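Local coordinates for OBG-type G domain-containing protein (Pyrococcus horikoshii, PDB 2E87) that is of unknown function but binds GDP and probably acts as a GTP-binding protein of the Obg family, with a helical bundle joined to its G domain, at residues A[239-244]-A[275-280]. Residues are numbered along the deposited sequence; the frame is centred on the assembly and turned at random.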
ATOM      1  N   ALA A 239     -10.994   0.191   5.324  1.00 33.82           N
ATOM      2  CA  ALA A 239      -9.881  -0.743   5.495  1.00 40.97           C
ATOM      3  C   ALA A 239     -10.340  -2.195   5.396  1.00 42.52           C
ATOM      4  O   ALA A 239      -9.629  -3.057   4.861  1.00 40.34           O
ATOM      5  CB  ALA A 239      -9.211  -0.517   6.842  1.00 35.64           C
ATOM      6  N   ILE A 240     -11.529  -2.453   5.935  1.00 42.04           N
ATOM      7  CA  ILE A 240     -12.127  -3.784   5.929  1.00 38.41           C
ATOM      8  C   ILE A 240     -12.602  -4.102   4.527  1.00 39.87           C
ATOM      9  O   ILE A 240     -12.302  -5.168   3.987  1.00 43.20           O
ATOM     10  CB  ILE A 240     -13.347  -3.847   6.874  1.00 37.45           C
ATOM     11  CG1 ILE A 240     -12.893  -3.701   8.324  1.00 34.49           C
ATOM     12  CG2 ILE A 240     -14.116  -5.141   6.665  1.00 36.85           C
ATOM     13  CD1 ILE A 240     -14.042  -3.356   9.266  1.00 37.67           C
ATOM     14  N   LEU A 241     -13.331  -3.167   3.929  1.00 35.94           N
ATOM     15  CA  LEU A 241     -13.860  -3.391   2.596  1.00 33.93           C
ATOM     16  C   LEU A 241     -12.799  -3.472   1.514  1.00 34.69           C
ATOM     17  O   LEU A 241     -13.095  -3.863   0.383  1.00 32.06           O
ATOM     18  CB  LEU A 241     -14.885  -2.314   2.239  1.00 41.60           C
ATOM     19  CG  LEU A 241     -16.140  -2.269   3.117  1.00 50.04           C
ATOM     20  CD1 LEU A 241     -17.104  -1.238   2.552  1.00 50.53           C
ATOM     21  CD2 LEU A 241     -16.803  -3.634   3.164  1.00 44.01           C
ATOM     22  N   ALA A 242     -11.568  -3.101   1.858  1.00 35.07           N
ATOM     23  CA  ALA A 242     -10.467  -3.171   0.909  1.00 36.81           C
ATOM     24  C   ALA A 242     -10.248  -4.639   0.505  1.00 36.79           C
ATOM     25  O   ALA A 242      -9.732  -4.920  -0.580  1.00 37.31           O
ATOM     26  CB  ALA A 242      -9.186  -2.605   1.534  1.00 33.86           C
ATOM     27  N   LEU A 243     -10.648  -5.563   1.379  1.00 33.72           N
ATOM     28  CA  LEU A 243     -10.496  -7.000   1.116  1.00 36.13           C
ATOM     29  C   LEU A 243     -11.180  -7.408  -0.192  1.00 35.77           C
ATOM     30  O   LEU A 243     -10.867  -8.450  -0.749  1.00 40.59           O
ATOM     31  CB  LEU A 243     -11.041  -7.829   2.298  1.00 33.65           C
ATOM     32  CG  LEU A 243     -10.346  -7.603   3.659  1.00 39.24           C
ATOM     33  CD1 LEU A 243     -11.002  -8.432   4.750  1.00 35.60           C
ATOM     34  CD2 LEU A 243      -8.877  -7.954   3.557  1.00 34.32           C
ATOM     35  N   ARG A 244     -12.091  -6.569  -0.687  1.00 36.48           N
ATOM     36  CA  ARG A 244     -12.794  -6.826  -1.948  1.00 40.15           C
ATOM     37  C   ARG A 244     -11.793  -6.908  -3.093  1.00 39.94           C
ATOM     38  O   ARG A 244     -12.015  -7.627  -4.078  1.00 35.87           O
ATOM     39  CB  ARG A 244     -13.774  -5.699  -2.301  1.00 42.93           C
ATOM     40  CG  ARG A 244     -14.903  -5.441  -1.327  1.00 63.05           C
ATOM     41  CD  ARG A 244     -15.794  -4.301  -1.841  1.00 69.96           C
ATOM     42  NE  ARG A 244     -16.841  -3.931  -0.886  1.00 77.33           N
ATOM     43  CZ  ARG A 244     -17.738  -2.967  -1.084  1.00 81.51           C
ATOM     44  NH1 ARG A 244     -17.726  -2.265  -2.210  1.00 82.53           N
ATOM     45  NH2 ARG A 244     -18.644  -2.699  -0.150  1.00 79.58           N
ATOM     46  N   HIS A 275     -21.949 -11.116   3.685  1.00 42.05           N
ATOM     47  CA  HIS A 275     -22.347 -11.639   2.377  1.00 45.13           C
ATOM     48  C   HIS A 275     -22.812 -10.512   1.464  1.00 48.44           C
ATOM     49  O   HIS A 275     -22.685 -10.588   0.226  1.00 46.48           O
ATOM     50  CB  HIS A 275     -23.497 -12.640   2.531  1.00 46.11           C
ATOM     51  CG  HIS A 275     -23.805 -13.398   1.280  1.00 45.02           C
ATOM     52  ND1 HIS A 275     -25.092 -13.628   0.846  1.00 51.10           N
ATOM     53  CD2 HIS A 275     -22.991 -13.994   0.378  1.00 49.62           C
ATOM     54  CE1 HIS A 275     -25.058 -14.334  -0.270  1.00 47.54           C
ATOM     55  NE2 HIS A 275     -23.794 -14.567  -0.576  1.00 47.45           N
ATOM     56  N   GLY A 276     -23.358  -9.476   2.097  1.00 47.59           N
ATOM     57  CA  GLY A 276     -23.857  -8.322   1.378  1.00 48.05           C
ATOM     58  C   GLY A 276     -22.779  -7.322   1.017  1.00 47.04           C
ATOM     59  O   GLY A 276     -22.877  -6.664  -0.006  1.00 52.34           O
ATOM     60  N   GLU A 277     -21.750  -7.199   1.844  1.00 46.70           N
ATOM     61  CA  GLU A 277     -20.673  -6.259   1.570  1.00 47.96           C
ATOM     62  C   GLU A 277     -19.765  -6.746   0.450  1.00 48.41           C
ATOM     63  O   GLU A 277     -19.070  -5.957  -0.157  1.00 47.60           O
ATOM     64  CB  GLU A 277     -19.838  -6.025   2.828  1.00 54.89           C
ATOM     65  CG  GLU A 277     -20.557  -5.237   3.894  1.00 67.07           C
ATOM     66  CD  GLU A 277     -20.729  -3.776   3.516  1.00 74.08           C
ATOM     67  OE1 GLU A 277     -21.167  -3.493   2.380  1.00 73.83           O
ATOM     68  OE2 GLU A 277     -20.428  -2.908   4.359  1.00 83.17           O
ATOM     69  N   PHE A 278     -19.781  -8.044   0.181  1.00 45.36           N
ATOM     70  CA  PHE A 278     -18.939  -8.620  -0.854  1.00 42.96           C
ATOM     71  C   PHE A 278     -19.756  -9.365  -1.905  1.00 44.58           C
ATOM     72  O   PHE A 278     -19.496 -10.533  -2.174  1.00 45.70           O
ATOM     73  CB  PHE A 278     -17.913  -9.585  -0.231  1.00 38.29           C
ATOM     74  CG  PHE A 278     -16.929  -8.919   0.712  1.00 39.59           C
ATOM     75  CD1 PHE A 278     -17.214  -8.786   2.069  1.00 35.12           C
ATOM     76  CD2 PHE A 278     -15.718  -8.416   0.238  1.00 40.10           C
ATOM     77  CE1 PHE A 278     -16.308  -8.163   2.938  1.00 40.93           C
ATOM     78  CE2 PHE A 278     -14.813  -7.793   1.103  1.00 39.27           C
ATOM     79  CZ  PHE A 278     -15.108  -7.667   2.452  1.00 38.91           C
ATOM     80  N   LYS A 279     -20.729  -8.683  -2.499  1.00 47.94           N
ATOM     81  CA  LYS A 279     -21.608  -9.268  -3.517  1.00 52.98           C
ATOM     82  C   LYS A 279     -20.933  -9.799  -4.787  1.00 54.08           C
ATOM     83  O   LYS A 279     -21.506 -10.652  -5.480  1.00 50.54           O
ATOM     84  CB  LYS A 279     -22.675  -8.250  -3.924  1.00 57.86           C
ATOM     85  CG  LYS A 279     -23.608  -7.833  -2.800  1.00 66.35           C
ATOM     86  CD  LYS A 279     -24.522  -6.681  -3.219  1.00 72.75           C
ATOM     87  CE  LYS A 279     -25.444  -6.260  -2.075  1.00 78.96           C
ATOM     88  NZ  LYS A 279     -26.149  -4.966  -2.350  1.00 84.26           N
ATOM     89  N   ASP A 280     -19.731  -9.308  -5.097  1.00 50.35           N
ATOM     90  CA  ASP A 280     -19.027  -9.749  -6.305  1.00 52.85           C
ATOM     91  C   ASP A 280     -18.001 -10.860  -6.117  1.00 50.43           C
ATOM     92  O   ASP A 280     -17.248 -11.172  -7.033  1.00 46.98           O
ATOM     93  CB  ASP A 280     -18.354  -8.566  -6.996  1.00 54.62           C
ATOM     94  CG  ASP A 280     -19.337  -7.497  -7.381  1.00 62.47           C
ATOM     95  OD1 ASP A 280     -20.295  -7.806  -8.133  1.00 65.08           O
ATOM     96  OD2 ASP A 280     -19.154  -6.350  -6.921  1.00 60.50           O
TER
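Phe278 pushes its ring against segment 240-244, and this is the tightly packed part of the contact. The ring edge faces Arg244 N, Ile240 O and Leu243 C. Arg244 N lies in the ring plane, 3.5 Å from Phe278 CE2. Leu243 CB sits 4.0 Å from the same CE2, and Ile240 O is near the ring plane beside CZ. Arg244 CG comes in obliquely, 3.4 Å from Phe278 CE2. Phe278 is the first residue to leave helical geometry after helix 264-277, and its CG is anti to its carbonyl carbon (chi1 -63°), which carries the ring across to segment 240-244.

The solvent side is looser. Arg244 runs on past the ring as an extended chain, its guanidinium plane 76° from the ring plane. Arg244 NE stands 3.1 Å from Glu277 O. Arg244 NH2 makes a long salt bridge to Glu277 OE1, at 3.7 Å, with the two planes 63° apart. Glu277 bends at chi2 and folds obliquely across Leu241 CD2. Leu241 CD2 touches Glu277 CB at 3.9 Å and also meets the carboxylate.

The contact joins the region at the end of helix 234-241 to the residues leaving helix 264-277, within the G domain. Strands 249-254 and 283-287 are parallel neighbours in the central sheet; the first links the two helices in sequence and the second follows Asp280. Ala242 turns away from Phe278 and packs on Glu80 and Leu81 of helix 76-86, in the N-terminal helical region.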